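Local coordinates for protein oxalate biosynthetic component 1 (Burkholderia thailandensis, PDB 5IKY) that contributes to quorum sensing-dependent oxalate production as a bifunctional enzyme, joining the serine hydrolase activity of an alpha/beta-hydrolase fold to an additional lyase activity, at residues Ile564-Thr567 against Tyr568-Ile571; Leu551-Ala554 against Asp555-Leu558; Arg696-Ser699 against Asp700-Val704. All coordinates share one frame; numbering follows the deposited sequence.

Contact 1. Residues Ile564-Thr567 against Tyr568-Ile571; sequences IVDT and YRKI
The carboxylate of Asp566 is shared by two basic side chains from the next turn of the helix, one at each oxygen. OD1 takes Arg569, whose NH2 stands 3.4 Å from Asp566 OD1 and whose NE stands 3.5 Å from the same oxygen, two weak bonds of one salt bridge. OD2 takes Lys570, with NZ 3.3 Å from Asp566 OD2, again a weak bond within a salt bridge. With CG of both Asp566 (chi1 -166°) and Arg569 anti to the backbone N, the two chains run alongside each other in the same direction. A bend at chi3 of Arg569 (55°) then brings the NE and NH2 edge of the guanidinium to OD1, its plane turned 53° from that of the carboxylate. Lys570 comes from another angle on a nearly straight chain, its methylenes passing close to the backbone oxygen of Asp566. Spacings of three and four residues make this an intrahelical salt-bridge network on helix 562-579, in the cap domain. The helix itself is held by backbone bonds: Tyr568 N to Ile564 O at 2.9 Å, Arg569 N to Val565 O at 2.8 Å, and a longer Lys570 N to Asp566 O at 3.3 Å. The stronger partner of Arg569 is Asp573, which its NH1 meets in a salt bridge one turn further on. Ile564 and Thr567 rest on helix 530-541, while Val565 and Tyr568 touch helix 682-690, where the Tyr568 ring also meets Tyr689.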
loop_
_atom_site.group_PDB
_atom_site.type_symbol
_atom_site.label_atom_id
_atom_site.label_comp_id
_atom_site.label_asym_id
_atom_site.label_seq_id
_atom_site.Cartn_x
_atom_site.Cartn_y
_atom_site.Cartn_z
ATOM N N ILE A 564 -0.668 24.994 17.095
ATOM C CA ILE A 564 -0.987 23.670 16.574
ATOM C C ILE A 564 -2.182 23.061 17.295
ATOM O O ILE A 564 -3.022 22.395 16.682
ATOM C CB ILE A 564 0.225 22.741 16.683
ATOM C CG1 ILE A 564 1.280 23.186 15.678
ATOM C CG2 ILE A 564 -0.183 21.288 16.467
ATOM C CD1 ILE A 564 2.473 22.346 15.679
ATOM N N VAL A 565 -2.262 23.310 18.597
ATOM C CA VAL A 565 -3.426 22.913 19.374
ATOM C C VAL A 565 -4.682 23.542 18.779
ATOM O O VAL A 565 -5.716 22.885 18.651
ATOM C CB VAL A 565 -3.281 23.319 20.850
ATOM C CG1 VAL A 565 -4.558 23.017 21.625
ATOM C CG2 VAL A 565 -2.090 22.604 21.472
ATOM N N ASP A 566 -4.576 24.809 18.389
ATOM C CA ASP A 566 -5.705 25.509 17.789
ATOM C C ASP A 566 -6.093 24.862 16.464
ATOM O O ASP A 566 -7.278 24.690 16.171
ATOM C CB ASP A 566 -5.384 26.989 17.582
ATOM C CG ASP A 566 -6.621 27.815 17.281
ATOM O OD1 ASP A 566 -7.375 28.123 18.229
ATOM O OD2 ASP A 566 -6.841 28.154 16.099
ATOM N N THR A 567 -5.088 24.501 15.671
ATOM C CA THR A 567 -5.317 23.804 14.411
ATOM C C THR A 567 -6.065 22.493 14.643
ATOM O O THR A 567 -7.012 22.171 13.924
ATOM C CB THR A 567 -3.995 23.510 13.675
ATOM O OG1 THR A 567 -3.352 24.741 13.324
ATOM C CG2 THR A 567 -4.256 22.702 12.413
ATOM N N TYR A 568 -5.644 21.748 15.661
ATOM C CA TYR A 568 -6.290 20.483 15.993
ATOM C C TYR A 568 -7.718 20.689 16.486
ATOM O O TYR A 568 -8.614 19.918 16.145
ATOM C CB TYR A 568 -5.492 19.720 17.053
ATOM C CG TYR A 568 -6.259 18.551 17.628
ATOM C CD1 TYR A 568 -6.424 17.383 16.897
ATOM C CD2 TYR A 568 -6.831 18.621 18.892
ATOM C CE1 TYR A 568 -7.134 16.315 17.408
ATOM C CE2 TYR A 568 -7.544 17.556 19.414
ATOM C CZ TYR A 568 -7.690 16.406 18.665
ATOM O OH TYR A 568 -8.393 15.337 19.170
ATOM N N ARG A 569 -7.918 21.723 17.296
ATOM C CA ARG A 569 -9.232 22.021 17.860
ATOM C C ARG A 569 -10.289 22.193 16.772
ATOM O O ARG A 569 -11.433 21.766 16.932
ATOM C CB ARG A 569 -9.167 23.278 18.727
ATOM C CG ARG A 569 -10.488 23.644 19.382
ATOM C CD ARG A 569 -10.456 25.061 19.931
ATOM N NE ARG A 569 -10.096 26.035 18.903
ATOM C CZ ARG A 569 -10.952 26.546 18.023
ATOM N NH1 ARG A 569 -12.225 26.175 18.039
ATOM N NH2 ARG A 569 -10.534 27.428 17.125
ATOM N N LYS A 570 -9.897 22.815 15.663
ATOM C CA LYS A 570 -10.806 23.021 14.541
ATOM C C LYS A 570 -11.180 21.694 13.889
ATOM O O LYS A 570 -12.321 21.497 13.470
ATOM C CB LYS A 570 -10.180 23.964 13.510
ATOM C CG LYS A 570 -10.167 25.422 13.941
ATOM C CD LYS A 570 -9.010 26.177 13.309
ATOM C CE LYS A 570 -9.159 27.676 13.503
ATOM N NZ LYS A 570 -7.980 28.419 12.978
ATOM N N ILE A 571 -10.213 20.785 13.807
ATOM C CA ILE A 571 -10.462 19.445 13.289
ATOM C C ILE A 571 -11.431 18.694 14.197
ATOM O O ILE A 571 -12.367 18.045 13.728
ATOM C CB ILE A 571 -9.156 18.636 13.157
ATOM C CG1 ILE A 571 -8.190 19.332 12.198
ATOM C CG2 ILE A 571 -9.448 17.216 12.688
ATOM C CD1 ILE A 571 -6.861 18.621 12.055
#

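Contact 2. Residues Leu551-Ala554 against Asp555-Leu558; sequences LVSA and DTIL
Ala554, Ser553 and Ile557 carry most of this helix start, Ser553 standing at the N-cap of helix 554-560. The carbonyl of Ala554 accepts the N-H of Leu558, with Leu558 N 2.8 Å from Ala554 O and an almost straight N-H...O angle of 169°. CB and CG of Leu558 lie close to the same oxygen, each 3.3 Å from Ala554 O. One residue earlier, Ile557 N lies 3.2 Å from Ser553 O in the preceding backbone bond of the first turn. Ile557 CG1, placed anti to its own carbonyl carbon (chi1 -60°), lies 3.2 Å from Ser553 O and also reaches back to Val552, where Ile557 CG1 meets Val552 CG2 at 3.9 Å; the two branched chains cross at about a right angle. The polar side of the cap is built by Ser553 and Thr556. Their hydroxyls approach closely, Ser553 OG lying 2.8 Å from Thr556 OG1. A water joins the two ends of the turn, accepting from Ser553 N and hydrogen-bonded to Thr556 OG1, so the amide just ahead of the helix is satisfied through solvent. Around this start, Val552 and Ile557 lie on Leu721 of helix 715-734, which also takes Ala554 at Glu728 and Leu558 at Leu729, while Leu558 reaches Pro683 and Leu687 of helix 682-690.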
loop_
_atom_site.group_PDB
_atom_site.type_symbol
_atom_site.label_atom_id
_atom_site.label_comp_id
_atom_site.label_asym_id
_atom_site.label_seq_id
_atom_site.Cartn_x
_atom_site.Cartn_y
_atom_site.Cartn_z
ATOM N N LEU A 551 15.844 19.108 31.235
ATOM C CA LEU A 551 16.188 20.422 30.697
ATOM C C LEU A 551 15.009 21.179 30.098
ATOM O O LEU A 551 15.184 22.269 29.554
ATOM C CB LEU A 551 17.281 20.281 29.635
ATOM C CG LEU A 551 18.588 19.616 30.072
ATOM C CD1 LEU A 551 19.628 19.723 28.966
ATOM C CD2 LEU A 551 19.099 20.243 31.355
ATOM N N VAL A 552 13.813 20.609 30.192
ATOM C CA VAL A 552 12.634 21.254 29.625
ATOM C C VAL A 552 11.359 20.808 30.347
ATOM O O VAL A 552 11.237 19.657 30.770
ATOM C CB VAL A 552 12.518 20.968 28.106
ATOM C CG1 VAL A 552 12.231 19.498 27.851
ATOM C CG2 VAL A 552 11.456 21.848 27.465
ATOM N N SER A 553 10.421 21.737 30.506
ATOM C CA SER A 553 9.172 21.458 31.208
ATOM C C SER A 553 8.035 21.218 30.228
ATOM O O SER A 553 8.096 21.649 29.076
ATOM C CB SER A 553 8.809 22.612 32.143
ATOM O OG SER A 553 8.409 23.752 31.403
ATOM N N ALA A 554 6.994 20.537 30.696
ATOM C CA ALA A 554 5.824 20.265 29.870
ATOM C C ALA A 554 5.083 21.552 29.515
ATOM O O ALA A 554 4.555 21.690 28.410
ATOM C CB ALA A 554 4.898 19.298 30.573
ATOM N N ASP A 555 5.050 22.493 30.455
ATOM C CA ASP A 555 4.410 23.783 30.223
ATOM C C ASP A 555 5.063 24.529 29.065
ATOM O O ASP A 555 4.378 25.141 28.245
ATOM C CB ASP A 555 4.454 24.641 31.489
ATOM C CG ASP A 555 3.447 24.194 32.529
ATOM O OD1 ASP A 555 2.473 23.504 32.156
ATOM O OD2 ASP A 555 3.626 24.535 33.717
ATOM N N THR A 556 6.390 24.472 29.003
ATOM C CA THR A 556 7.132 25.118 27.927
ATOM C C THR A 556 6.829 24.450 26.589
ATOM O O THR A 556 6.607 25.124 25.582
ATOM C CB THR A 556 8.651 25.086 28.191
ATOM O OG1 THR A 556 8.932 25.718 29.446
ATOM C CG2 THR A 556 9.404 25.809 27.088
ATOM N N ILE A 557 6.810 23.121 26.587
ATOM C CA ILE A 557 6.491 22.356 25.386
ATOM C C ILE A 557 5.075 22.660 24.904
ATOM O O ILE A 557 4.855 22.928 23.722
ATOM C CB ILE A 557 6.631 20.843 25.631
ATOM C CG1 ILE A 557 8.065 20.503 26.039
ATOM C CG2 ILE A 557 6.231 20.061 24.392
ATOM C CD1 ILE A 557 8.268 19.044 26.397
ATOM N N LEU A 558 4.122 22.622 25.830
ATOM C CA LEU A 558 2.730 22.927 25.517
ATOM C C LEU A 558 2.573 24.354 25.007
ATOM O O LEU A 558 1.756 24.622 24.126
ATOM C CB LEU A 558 1.845 22.711 26.746
ATOM C CG LEU A 558 1.558 21.256 27.116
ATOM C CD1 LEU A 558 0.765 21.177 28.411
ATOM C CD2 LEU A 558 0.819 20.562 25.983
HETATM O O HOH W 1 11.279 24.452 30.195
#

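Contact 3. Residues Arg696-Ser699 against Asp700-Val704; sequences RYNS and DYSNV
With chi1 at 59°, the amide of Asn698 is folded back between its own backbone N and carbonyl carbon, placing OD1 inside the hairpin loop, facing the amides of Ser702 and Asn703. Tyr697 and Tyr701 each set CG anti to the carbonyl carbon, which brings the two phenol rings together. Asn698 OD1 is gripped by two amides: Ser702 N at 2.7 Å from OD1, in the carbonyl plane on a lone pair, and Asn703 N at 2.9 Å from OD1, above that plane. The ring of Tyr701 meets one face of Tyr697, with Tyr701 CD1 3.4 Å from Tyr697 CG; the planes stand 59° apart, an oblique meeting. These groups lie in the hairpin that links strands 696-697 and 704-705, in which Tyr697 and Val704 form an antiparallel non-hydrogen-bonded pair. A type I turn runs from Asn698 to Tyr701, closed by Tyr701 N to Asn698 O at 3.2 Å, and Asn698 N bonds to Asn703 O. Asn698 ND2 hydrogen-bonds to Leu270 O, at the end of helix 257-270. Bonded at its oxygen and its nitrogen, this buried amide has its rotation fixed, and its oxygen satisfies two backbone N-H groups of the loop.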
loop_
_atom_site.group_PDB
_atom_site.type_symbol
_atom_site.label_atom_id
_atom_site.label_comp_id
_atom_site.label_asym_id
_atom_site.label_seq_id
_atom_site.Cartn_x
_atom_site.Cartn_y
_atom_site.Cartn_z
ATOM N N ARG A 696 0.571 5.764 10.340
ATOM C CA ARG A 696 -0.867 5.543 10.426
ATOM C C ARG A 696 -1.297 4.304 9.642
ATOM O O ARG A 696 -0.595 3.858 8.734
ATOM C CB ARG A 696 -1.617 6.762 9.883
ATOM C CG ARG A 696 -2.190 7.708 10.909
ATOM C CD ARG A 696 -2.890 8.858 10.196
ATOM N NE ARG A 696 -3.769 8.378 9.131
ATOM C CZ ARG A 696 -3.797 8.873 7.896
ATOM N NH1 ARG A 696 -2.997 9.874 7.558
ATOM N NH2 ARG A 696 -4.631 8.367 6.997
ATOM N N TYR A 697 -2.457 3.758 9.991
ATOM C CA TYR A 697 -3.125 2.788 9.133
ATOM C C TYR A 697 -3.996 3.535 8.137
ATOM O O TYR A 697 -4.445 4.648 8.413
ATOM C CB TYR A 697 -3.996 1.820 9.940
ATOM C CG TYR A 697 -3.250 0.729 10.667
ATOM C CD1 TYR A 697 -2.592 -0.276 9.970
ATOM C CD2 TYR A 697 -3.230 0.686 12.055
ATOM C CE1 TYR A 697 -1.915 -1.282 10.637
ATOM C CE2 TYR A 697 -2.558 -0.314 12.729
ATOM C CZ TYR A 697 -1.903 -1.294 12.018
ATOM O OH TYR A 697 -1.235 -2.288 12.696
ATOM N N ASN A 698 -4.244 2.929 6.983
ATOM C CA ASN A 698 -5.285 3.431 6.100
ATOM C C ASN A 698 -6.636 2.953 6.634
ATOM O O ASN A 698 -6.688 2.236 7.633
ATOM C CB ASN A 698 -5.055 2.984 4.655
ATOM C CG ASN A 698 -5.009 1.478 4.506
ATOM O OD1 ASN A 698 -4.875 0.745 5.486
ATOM N ND2 ASN A 698 -5.104 1.009 3.268
ATOM N N SER A 699 -7.719 3.348 5.975
ATOM C CA SER A 699 -9.063 3.185 6.527
ATOM C C SER A 699 -9.450 1.748 6.897
ATOM O O SER A 699 -10.175 1.539 7.869
ATOM C CB SER A 699 -10.091 3.754 5.547
ATOM O OG SER A 699 -9.948 3.177 4.261
ATOM N N ASP A 700 -8.971 0.764 6.144
ATOM C CA ASP A 700 -9.362 -0.622 6.402
ATOM C C ASP A 700 -8.182 -1.526 6.769
ATOM O O ASP A 700 -8.255 -2.749 6.619
ATOM C CB ASP A 700 -10.103 -1.195 5.190
ATOM C CG ASP A 700 -9.191 -1.441 4.010
ATOM O OD1 ASP A 700 -8.112 -0.813 3.944
ATOM O OD2 ASP A 700 -9.549 -2.263 3.141
ATOM N N TYR A 701 -7.100 -0.911 7.240
ATOM C CA TYR A 701 -5.918 -1.629 7.716
ATOM C C TYR A 701 -5.280 -2.488 6.623
ATOM O O TYR A 701 -4.840 -3.609 6.880
ATOM C CB TYR A 701 -6.278 -2.489 8.935
ATOM C CG TYR A 701 -6.869 -1.675 10.064
ATOM C CD1 TYR A 701 -6.053 -1.087 11.020
ATOM C CD2 TYR A 701 -8.241 -1.476 10.164
ATOM C CE1 TYR A 701 -6.583 -0.331 12.046
ATOM C CE2 TYR A 701 -8.780 -0.722 11.190
ATOM C CZ TYR A 701 -7.946 -0.152 12.127
ATOM O OH TYR A 701 -8.474 0.597 13.152
ATOM N N SER A 702 -5.227 -1.942 5.410
ATOM C CA SER A 702 -4.605 -2.615 4.273
ATOM C C SER A 702 -3.144 -2.217 4.121
ATOM O O SER A 702 -2.371 -2.899 3.451
ATOM C CB SER A 702 -5.350 -2.288 2.975
ATOM O OG SER A 702 -6.724 -2.602 3.070
ATOM N N ASN A 703 -2.775 -1.099 4.733
ATOM C CA ASN A 703 -1.464 -0.514 4.501
ATOM C C ASN A 703 -1.060 0.442 5.619
ATOM O O ASN A 703 -1.891 0.847 6.434
ATOM C CB ASN A 703 -1.456 0.213 3.153
ATOM C CG ASN A 703 -0.058 0.434 2.610
ATOM O OD1 ASN A 703 0.873 -0.306 2.929
ATOM N ND2 ASN A 703 0.097 1.464 1.784
ATOM N N VAL A 704 0.222 0.791 5.653
ATOM C CA VAL A 704 0.734 1.756 6.617
ATOM C C VAL A 704 1.227 2.999 5.884
ATOM O O VAL A 704 1.996 2.898 4.928
ATOM C CB VAL A 704 1.876 1.162 7.464
ATOM C CG1 VAL A 704 2.278 2.129 8.563
ATOM C CG2 VAL A 704 1.452 -0.173 8.062
#

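Overall arrangement
All three contacts fall in the cap-domain part of the sequence, following one another along the chain as contact 2, contact 1 and contact 3. Contacts 1 and 2 sit on consecutive helices, 562-579 and 554-560, toward the periphery, their centres about 19 Å apart, and both have side chains on helix 682-690. Contact 3 is the most central, its centre about 8 Å from that of the chain, where the hairpin meets helices 257-270 and 998-1002, yet like the others it is only partly buried. Chemistry follows place: charged side chains pair along the partly exposed helix of contact 1, hydroxyls and a water gather at the N-cap of contact 2, beside the first backbone bonds, and an amide with two tyrosines organises contact 3.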